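Local coordinates for RagB/SusD domain protein (PDB 5J5U), which binds chitin as a SusD homologue of a chitin utilization locus and probably holds chitin chains at the cell surface for uptake, at residues Pro274-Leu279 / Glu297-Val302; Gly257-Ser262 / Val306-Val311; Asp453-Gln456 / Asn461-Glu464. One frame throughout, in Å; residues are numbered along the deposited sequence.

Interaction 1: residues Pro274-Leu279 / Glu297-Val302; sequences PRLKML and ELYEGV
Y299 lays one face of its phenol ring beside L276 of the short helix 276-279, and brings its hydroxyl end to the side chain of K277. The apolar part is modest: L276 CD2 lies 4.1 Å from Y299 CG, near the root of the ring, and L276 CG stands over the same face. Placing CG anti to the backbone N (chi1 179°) swings the leucine branches out towards the loop. K277 meets the ring with its methylene groups. Its extended chain crosses at about a right angle, putting K277 CG 3.5 Å from Y299 OH and K277 CE 3.8 Å from Y299 CE2.

No hydrogen bond joins the two segments. Within 297-302, Y299 N donates to E297 OE2 (2.8 Å), which uses its anti lone pair, while Y299 O is held by R269 of helix 262-270. An alanine in place of the tyrosine would remove the ring and is likely to leave L276 CD2 and the K277 methylenes without their cover on this side. The pairing at this surface site therefore rests on aliphatic contact with an aromatic ring, whereas polar bonds at its backbone N and O help to position the tyrosine.

Interaction 2: residues Gly257-Ser262 / Val306-Val311; sequences GDHFSS and VFRWEV
R308 reaches across to H259 and donates its NE hydrogen to H259 NE2 at 3.0 Å, with an N-H...N angle of 149°. The bond arrives in the plane of the imidazole and only slightly tilted from that of the guanidinium, so the two flat groups meet edge to edge, their planes 25° apart, rather than stacking. The arginine gets there by a folded route: its CG sits between the backbone N and the carbonyl carbon (chi1 68°), and the chain bends again at chi3, wrapping CB, CD and NE about the end of the imidazole. R308 CB is 3.5 Å from H259 NE2. The fold also carries R308 CD over G257, 3.2 Å from G257 O and 3.7 Å from G257 CA, where no side chain stands in the way.

Behind this pair, H259 ND1 bonds to S319 O, which pins the ring at its other nitrogen, and the H259 backbone pairs with S50 in the small antiparallel sheet of strands 49-50 and 259-260. On the arginine side, E310 N bonds back to F307 O at 3.1 Å, and E310 OE1 takes F307 N from above the carboxylate plane, so the backbone turns tightly around R308. The R308 backbone is tied to G51, and the F307 ring meets that of W53, joining this loop to the start of helix 53-60.

With NE2 accepting and ND1 facing a carbonyl oxygen, H259 is probably neutral, with its proton on ND1. The imidazole thus appears to bridge a backbone carbonyl and an arginine, both of its nitrogens satisfied in a buried site.

Interaction 3: residues Asp453-Gln456 / Asn461-Glu464; sequences DEMQ and NYME
M455 covers one face of the Y462 ring, joining two consecutive short helices, 452-457 and 459-468, folded against each other across a one-residue break; the CA atoms of M455 and Y462 are 5.9 Å apart. The tight part of the contact is that face. M455 CB lies over it in a CH-pi contact, 3.9 Å from the centroid of the Y462 ring and 15° off its normal, while the methionine backbone supports the near end: M455 CA is 4.0 Å from Y462 CG. From CB the methionine chain bends (chi2 67°), bringing the sulfur round to one side of the ring. M455 SD is 3.5 Å from Y462 CD1 and equally close to CE1, but it stands 53° off the normal, an oblique Met-aromatic contact. Further along, E454 CB approaches Y462 CD2 obliquely at 3.8 Å, and E454 O lies 3.8 Å from Y462 CB.

The packing becomes sparser past the methionine sulfur. There M455 SD meets M463 SD at 3.9 Å, a single contact between two partly exposed chains, against a tyrosine that is itself buried. The E454 carboxylate turns to partners elsewhere: its OE1 is bonded to Y140 OH and, weakly, to N458 in the connection between the helices.

Y462 OH is likewise satisfied outside the pair, by N473 ND2, which fixes the far end of the ring. No hydrogen bond crosses between 453-456 and 461-464, so they are held by dispersion and sulfur-aromatic contact, while the polar ends of the same side chains connect the helix pair to its surroundings.

How the interactions relate
From the N terminus, residues 257-262 come first and find their partner only at 306-311, so interaction 2 closes a long loop. Interaction 1 is nested within it, bringing 297-302 back to helix 276-279. The two touch directly: V302 N and O make probable hydrogen bonds to F260 O and S262 N, so the inner loop's closing segment lies along the outer loop's opening one. Together they tie strand 259-260 and helix 276-279 to the long excursion between strands 280-281 and 320-321. Interaction 3 follows in series, spanning only four residues between its segments, at the junction of helices 452-457 and 459-468, its nearest atoms about 26 Å from interaction 2.

Interaction 1: residues Pro274-Leu279 / Glu297-Val302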
loop_
_atom_site.group_PDB
_atom_site.type_symbol
_atom_site.label_atom_id
_atom_site.label_comp_id
_atom_site.label_asym_id
_atom_site.label_seq_id
_atom_site.Cartn_x
_atom_site.Cartn_y
_atom_site.Cartn_z
ATOM N N PRO A 274 -1.321 4.487 -20.753
ATOM C CA PRO A 274 -0.842 5.878 -20.818
ATOM C C PRO A 274 0.056 6.272 -19.635
ATOM O O PRO A 274 0.643 7.354 -19.629
ATOM C CB PRO A 274 -2.136 6.704 -20.795
ATOM C CG PRO A 274 -3.204 5.769 -21.165
ATOM C CD PRO A 274 -2.789 4.416 -20.668
ATOM N N ARG A 275 0.154 5.413 -18.630
ATOM C CA ARG A 275 0.910 5.785 -17.446
ATOM C C ARG A 275 2.392 5.576 -17.654
ATOM O O ARG A 275 3.180 5.998 -16.824
ATOM C CB ARG A 275 0.436 4.995 -16.228
ATOM C CG ARG A 275 -0.874 5.490 -15.654
ATOM C CD ARG A 275 -1.386 4.558 -14.584
ATOM N NE ARG A 275 -1.912 3.339 -15.178
ATOM C CZ ARG A 275 -2.775 2.537 -14.570
ATOM N NH1 ARG A 275 -3.184 2.822 -13.339
ATOM N NH2 ARG A 275 -3.217 1.449 -15.179
ATOM N N LEU A 276 2.757 4.947 -18.767
ATOM C CA LEU A 276 4.148 4.580 -19.061
ATOM C C LEU A 276 5.154 5.733 -18.902
ATOM O O LEU A 276 6.127 5.622 -18.130
ATOM C CB LEU A 276 4.248 4.009 -20.480
ATOM C CG LEU A 276 5.646 3.603 -20.948
ATOM C CD1 LEU A 276 6.195 2.521 -20.038
ATOM C CD2 LEU A 276 5.618 3.102 -22.391
ATOM N N LYS A 277 4.919 6.830 -19.627
ATOM C CA LYS A 277 5.818 7.996 -19.599
ATOM C C LYS A 277 5.486 8.981 -18.480
ATOM O O LYS A 277 6.305 9.848 -18.143
ATOM C CB LYS A 277 5.798 8.732 -20.951
ATOM C CG LYS A 277 5.996 7.837 -22.153
ATOM C CD LYS A 277 5.725 8.604 -23.446
ATOM C CE LYS A 277 6.267 7.873 -24.655
ATOM N NZ LYS A 277 6.006 8.644 -25.898
ATOM N N MET A 278 4.293 8.853 -17.902
ATOM C CA MET A 278 3.978 9.617 -16.702
ATOM C C MET A 278 4.858 9.118 -15.557
ATOM O O MET A 278 5.146 9.861 -14.625
ATOM C CB MET A 278 2.496 9.480 -16.335
ATOM C CG MET A 278 1.527 9.876 -17.453
ATOM S SD MET A 278 -0.213 9.672 -17.013
ATOM C CE MET A 278 -0.344 10.868 -15.677
ATOM N N LEU A 279 5.271 7.850 -15.633
ATOM C CA LEU A 279 6.045 7.216 -14.557
ATOM C C LEU A 279 7.537 7.093 -14.888
ATOM O O LEU A 279 8.382 7.406 -14.060
ATOM C CB LEU A 279 5.482 5.813 -14.239
ATOM C CG LEU A 279 4.076 5.716 -13.652
ATOM C CD1 LEU A 279 3.549 4.289 -13.688
ATOM C CD2 LEU A 279 4.052 6.258 -12.246
ATOM N N GLU A 297 14.151 0.568 -28.641
ATOM C CA GLU A 297 13.159 0.743 -27.582
ATOM C C GLU A 297 13.669 1.670 -26.502
ATOM O O GLU A 297 14.788 1.515 -26.003
ATOM C CB GLU A 297 12.791 -0.605 -26.958
ATOM C CG GLU A 297 11.807 -0.488 -25.815
ATOM C CD GLU A 297 10.524 0.183 -26.234
ATOM O OE1 GLU A 297 9.862 -0.348 -27.141
ATOM O OE2 GLU A 297 10.175 1.246 -25.666
ATOM N N LEU A 298 12.832 2.638 -26.165
ATOM C CA LEU A 298 13.163 3.686 -25.207
ATOM C C LEU A 298 12.747 3.322 -23.780
ATOM O O LEU A 298 13.237 3.921 -22.821
ATOM C CB LEU A 298 12.474 4.988 -25.634
ATOM C CG LEU A 298 13.133 5.806 -26.760
ATOM C CD1 LEU A 298 12.309 7.023 -27.086
ATOM C CD2 LEU A 298 14.527 6.256 -26.351
ATOM N N TYR A 299 11.849 2.345 -23.642
ATOM C CA TYR A 299 11.275 2.041 -22.332
ATOM C C TYR A 299 11.450 0.594 -21.941
ATOM O O TYR A 299 10.759 -0.296 -22.447
ATOM C CB TYR A 299 9.792 2.433 -22.295
ATOM C CG TYR A 299 9.663 3.932 -22.393
ATOM C CD1 TYR A 299 9.805 4.724 -21.261
ATOM C CD2 TYR A 299 9.466 4.567 -23.630
ATOM C CE1 TYR A 299 9.731 6.092 -21.337
ATOM C CE2 TYR A 299 9.390 5.965 -23.717
ATOM C CZ TYR A 299 9.525 6.711 -22.567
ATOM O OH TYR A 299 9.447 8.078 -22.615
ATOM N N GLU A 300 12.391 0.379 -21.026
ATOM C CA GLU A 300 12.652 -0.939 -20.461
ATOM C C GLU A 300 12.967 -0.816 -18.976
ATOM O O GLU A 300 13.678 0.101 -18.565
ATOM C CB GLU A 300 13.804 -1.634 -21.201
ATOM C CG GLU A 300 13.472 -2.040 -22.638
ATOM C CD GLU A 300 14.703 -2.400 -23.479
ATOM O OE1 GLU A 300 15.855 -2.205 -23.024
ATOM O OE2 GLU A 300 14.510 -2.881 -24.611
ATOM N N GLY A 301 12.427 -1.727 -18.169
ATOM C CA GLY A 301 12.715 -1.738 -16.748
ATOM C C GLY A 301 13.929 -2.595 -16.427
ATOM O O GLY A 301 14.536 -3.194 -17.318
ATOM N N VAL A 302 14.285 -2.655 -15.149
ATOM C CA VAL A 302 15.399 -3.484 -14.702
ATOM C C VAL A 302 14.823 -4.800 -14.195
ATOM O O VAL A 302 13.904 -4.801 -13.373
ATOM C CB VAL A 302 16.239 -2.803 -13.570
ATOM C CG1 VAL A 302 17.323 -3.768 -13.050
ATOM C CG2 VAL A 302 16.875 -1.496 -14.057
#

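Interaction 2: residues Gly257-Ser262 / Val306-Val311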
loop_
_atom_site.group_PDB
_atom_site.type_symbol
_atom_site.label_atom_id
_atom_site.label_comp_id
_atom_site.label_asym_id
_atom_site.label_seq_id
_atom_site.Cartn_x
_atom_site.Cartn_y
_atom_site.Cartn_z
ATOM N N GLY A 257 19.150 5.508 -7.567
ATOM C CA GLY A 257 19.537 4.275 -8.214
ATOM C C GLY A 257 18.392 3.308 -8.420
ATOM O O GLY A 257 18.590 2.215 -8.953
ATOM N N ASP A 258 17.187 3.699 -8.026
ATOM C CA ASP A 258 16.040 2.813 -8.204
ATOM C C ASP A 258 15.408 3.001 -9.576
ATOM O O ASP A 258 15.269 4.129 -10.044
ATOM C CB ASP A 258 14.975 3.042 -7.124
ATOM C CG ASP A 258 15.444 2.635 -5.728
ATOM O OD1 ASP A 258 15.673 1.418 -5.488
ATOM O OD2 ASP A 258 15.555 3.543 -4.860
ATOM N N HIS A 259 15.037 1.882 -10.207
ATOM C CA HIS A 259 14.263 1.863 -11.454
ATOM C C HIS A 259 12.999 1.070 -11.236
ATOM O O HIS A 259 12.906 0.301 -10.277
ATOM C CB HIS A 259 15.030 1.217 -12.606
ATOM C CG HIS A 259 16.398 1.779 -12.840
ATOM N ND1 HIS A 259 16.729 2.473 -13.986
ATOM C CD2 HIS A 259 17.523 1.737 -12.087
ATOM C CE1 HIS A 259 18.003 2.825 -13.933
ATOM N NE2 HIS A 259 18.505 2.397 -12.788
ATOM N N PHE A 260 12.035 1.225 -12.136
ATOM C CA PHE A 260 10.873 0.346 -12.141
ATOM C C PHE A 260 11.291 -1.021 -12.654
ATOM O O PHE A 260 12.267 -1.153 -13.401
ATOM C CB PHE A 260 9.725 0.934 -12.985
ATOM C CG PHE A 260 9.195 2.235 -12.446
ATOM C CD1 PHE A 260 8.798 2.335 -11.124
ATOM C CD2 PHE A 260 9.091 3.358 -13.256
ATOM C CE1 PHE A 260 8.316 3.518 -10.606
ATOM C CE2 PHE A 260 8.594 4.553 -12.742
ATOM C CZ PHE A 260 8.209 4.630 -11.411
ATOM N N SER A 261 10.595 -2.060 -12.225
ATOM C CA SER A 261 10.994 -3.397 -12.640
ATOM C C SER A 261 10.610 -3.670 -14.098
ATOM O O SER A 261 9.699 -3.040 -14.633
ATOM C CB SER A 261 10.365 -4.435 -11.722
ATOM O OG SER A 261 8.991 -4.594 -12.015
ATOM N N SER A 262 11.295 -4.611 -14.733
ATOM C CA SER A 262 10.945 -5.006 -16.096
ATOM C C SER A 262 9.492 -5.501 -16.180
ATOM O O SER A 262 8.820 -5.310 -17.182
ATOM C CB SER A 262 11.914 -6.078 -16.613
ATOM O OG SER A 262 11.912 -7.237 -15.782
ATOM N N VAL A 306 18.422 -8.095 -10.467
ATOM C CA VAL A 306 19.545 -7.547 -11.217
ATOM C C VAL A 306 19.811 -6.112 -10.793
ATOM O O VAL A 306 18.901 -5.303 -10.763
ATOM C CB VAL A 306 19.282 -7.617 -12.760
ATOM C CG1 VAL A 306 20.384 -6.906 -13.547
ATOM C CG2 VAL A 306 19.133 -9.070 -13.209
ATOM N N PHE A 307 21.053 -5.818 -10.424
ATOM C CA PHE A 307 21.465 -4.453 -10.078
ATOM C C PHE A 307 21.533 -3.576 -11.348
ATOM O O PHE A 307 21.690 -4.108 -12.451
ATOM C CB PHE A 307 22.830 -4.467 -9.381
ATOM C CG PHE A 307 22.848 -5.171 -8.038
ATOM C CD1 PHE A 307 22.187 -4.624 -6.935
ATOM C CD2 PHE A 307 23.568 -6.354 -7.865
ATOM C CE1 PHE A 307 22.222 -5.249 -5.693
ATOM C CE2 PHE A 307 23.614 -6.992 -6.626
ATOM C CZ PHE A 307 22.936 -6.436 -5.541
ATOM N N ARG A 308 21.408 -2.256 -11.201
ATOM C CA ARG A 308 21.415 -1.344 -12.358
ATOM C C ARG A 308 22.757 -1.352 -13.111
ATOM O O ARG A 308 22.784 -1.177 -14.326
ATOM C CB ARG A 308 21.056 0.095 -11.932
ATOM C CG ARG A 308 22.095 0.803 -11.042
ATOM C CD ARG A 308 21.523 2.043 -10.312
ATOM N NE ARG A 308 20.947 3.041 -11.219
ATOM C CZ ARG A 308 21.628 4.054 -11.758
ATOM N NH1 ARG A 308 22.910 4.223 -11.467
ATOM N NH2 ARG A 308 21.028 4.905 -12.586
ATOM N N TRP A 309 23.865 -1.575 -12.409
ATOM C CA TRP A 309 25.165 -1.596 -13.071
ATOM C C TRP A 309 25.428 -2.929 -13.791
ATOM O O TRP A 309 26.432 -3.070 -14.492
ATOM C CB TRP A 309 26.282 -1.323 -12.066
ATOM C CG TRP A 309 26.256 -2.247 -10.852
ATOM C CD1 TRP A 309 26.812 -3.502 -10.750
ATOM C CD2 TRP A 309 25.664 -1.970 -9.567
ATOM N NE1 TRP A 309 26.592 -4.022 -9.477
ATOM C CE2 TRP A 309 25.901 -3.098 -8.736
ATOM C CE3 TRP A 309 24.957 -0.887 -9.041
ATOM C CZ2 TRP A 309 25.446 -3.166 -7.413
ATOM C CZ3 TRP A 309 24.511 -0.960 -7.719
ATOM C CH2 TRP A 309 24.758 -2.096 -6.928
ATOM N N GLU A 310 24.506 -3.880 -13.648
ATOM C CA GLU A 310 24.626 -5.175 -14.318
ATOM C C GLU A 310 23.756 -5.211 -15.562
ATOM O O GLU A 310 23.789 -6.178 -16.303
ATOM C CB GLU A 310 24.218 -6.328 -13.387
ATOM C CG GLU A 310 25.062 -6.493 -12.133
ATOM C CD GLU A 310 24.531 -7.585 -11.213
ATOM O OE1 GLU A 310 23.296 -7.774 -11.141
ATOM O OE2 GLU A 310 25.351 -8.274 -10.579
ATOM N N VAL A 311 22.950 -4.176 -15.774
ATOM C CA VAL A 311 22.126 -4.110 -16.976
ATOM C C VAL A 311 23.026 -4.160 -18.236
ATOM O O VAL A 311 24.058 -3.491 -18.294
ATOM C CB VAL A 311 21.245 -2.820 -16.981
ATOM C CG1 VAL A 311 20.406 -2.728 -18.250
ATOM C CG2 VAL A 311 20.333 -2.784 -15.750
#

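Interaction 3: residues Asp453-Gln456 / Asn461-Glu464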
loop_
_atom_site.group_PDB
_atom_site.type_symbol
_atom_site.label_atom_id
_atom_site.label_comp_id
_atom_site.label_asym_id
_atom_site.label_seq_id
_atom_site.Cartn_x
_atom_site.Cartn_y
_atom_site.Cartn_z
ATOM N N ASP A 453 13.597 -8.338 20.567
ATOM C CA ASP A 453 13.314 -7.577 21.780
ATOM C C ASP A 453 12.013 -8.026 22.417
ATOM O O ASP A 453 11.866 -7.963 23.630
ATOM C CB ASP A 453 13.221 -6.076 21.484
ATOM C CG ASP A 453 14.477 -5.534 20.865
ATOM O OD1 ASP A 453 14.664 -5.709 19.634
ATOM O OD2 ASP A 453 15.293 -4.965 21.616
ATOM N N GLU A 454 11.055 -8.451 21.589
ATOM C CA GLU A 454 9.780 -8.926 22.104
ATOM C C GLU A 454 9.973 -10.242 22.834
ATOM O O GLU A 454 9.329 -10.498 23.839
ATOM C CB GLU A 454 8.761 -9.077 20.980
ATOM C CG GLU A 454 8.183 -7.755 20.539
ATOM C CD GLU A 454 7.335 -7.119 21.629
ATOM O OE1 GLU A 454 6.531 -7.842 22.249
ATOM O OE2 GLU A 454 7.477 -5.908 21.874
ATOM N N MET A 455 10.874 -11.073 22.331
ATOM C CA MET A 455 11.232 -12.306 23.024
ATOM C C MET A 455 11.925 -12.006 24.356
ATOM O O MET A 455 11.792 -12.766 25.315
ATOM C CB MET A 455 12.130 -13.177 22.139
ATOM C CG MET A 455 12.653 -14.442 22.803
ATOM S SD MET A 455 11.338 -15.642 23.151
ATOM C CE MET A 455 12.203 -16.724 24.300
ATOM N N GLN A 456 12.643 -10.892 24.425
ATOM C CA GLN A 456 13.400 -10.590 25.640
ATOM C C GLN A 456 12.593 -9.835 26.717
ATOM O O GLN A 456 12.877 -9.975 27.899
ATOM C CB GLN A 456 14.643 -9.789 25.275
ATOM C CG GLN A 456 15.691 -10.612 24.546
ATOM C CD GLN A 456 16.708 -9.756 23.839
ATOM O OE1 GLN A 456 16.383 -8.676 23.320
ATOM N NE2 GLN A 456 17.947 -10.218 23.811
ATOM N N ASN A 461 3.765 -13.778 25.828
ATOM C CA ASN A 461 2.851 -13.427 24.757
ATOM C C ASN A 461 3.488 -13.649 23.370
ATOM O O ASN A 461 2.855 -14.225 22.470
ATOM C CB ASN A 461 2.391 -11.977 24.936
ATOM C CG ASN A 461 1.622 -11.780 26.241
ATOM O OD1 ASN A 461 0.927 -12.685 26.692
ATOM N ND2 ASN A 461 1.787 -10.623 26.873
ATOM N N TYR A 462 4.753 -13.250 23.235
ATOM C CA TYR A 462 5.538 -13.517 22.036
ATOM C C TYR A 462 5.422 -15.002 21.657
ATOM O O TYR A 462 5.000 -15.354 20.534
ATOM C CB TYR A 462 6.999 -13.111 22.276
ATOM C CG TYR A 462 7.942 -13.518 21.184
ATOM C CD1 TYR A 462 8.606 -14.741 21.232
ATOM C CD2 TYR A 462 8.160 -12.692 20.093
ATOM C CE1 TYR A 462 9.472 -15.123 20.226
ATOM C CE2 TYR A 462 9.022 -13.069 19.077
ATOM C CZ TYR A 462 9.675 -14.280 19.144
ATOM O OH TYR A 462 10.524 -14.646 18.125
ATOM N N MET A 463 5.735 -15.868 22.622
ATOM C CA MET A 463 5.671 -17.309 22.401
ATOM C C MET A 463 4.254 -17.811 22.097
ATOM O O MET A 463 4.096 -18.752 21.303
ATOM C CB MET A 463 6.228 -18.053 23.620
ATOM C CG MET A 463 7.750 -17.961 23.768
ATOM S SD MET A 463 8.608 -18.319 22.222
ATOM C CE MET A 463 8.231 -20.073 22.029
ATOM N N GLU A 464 3.224 -17.196 22.695
ATOM C CA GLU A 464 1.860 -17.596 22.337
ATOM C C GLU A 464 1.588 -17.309 20.866
ATOM O O GLU A 464 1.022 -18.165 20.143
ATOM C CB GLU A 464 0.804 -16.919 23.193
ATOM C CG GLU A 464 0.812 -17.405 24.625
ATOM C CD GLU A 464 -0.327 -16.831 25.479
ATOM O OE1 GLU A 464 -1.147 -16.034 24.941
ATOM O OE2 GLU A 464 -0.402 -17.196 26.681
#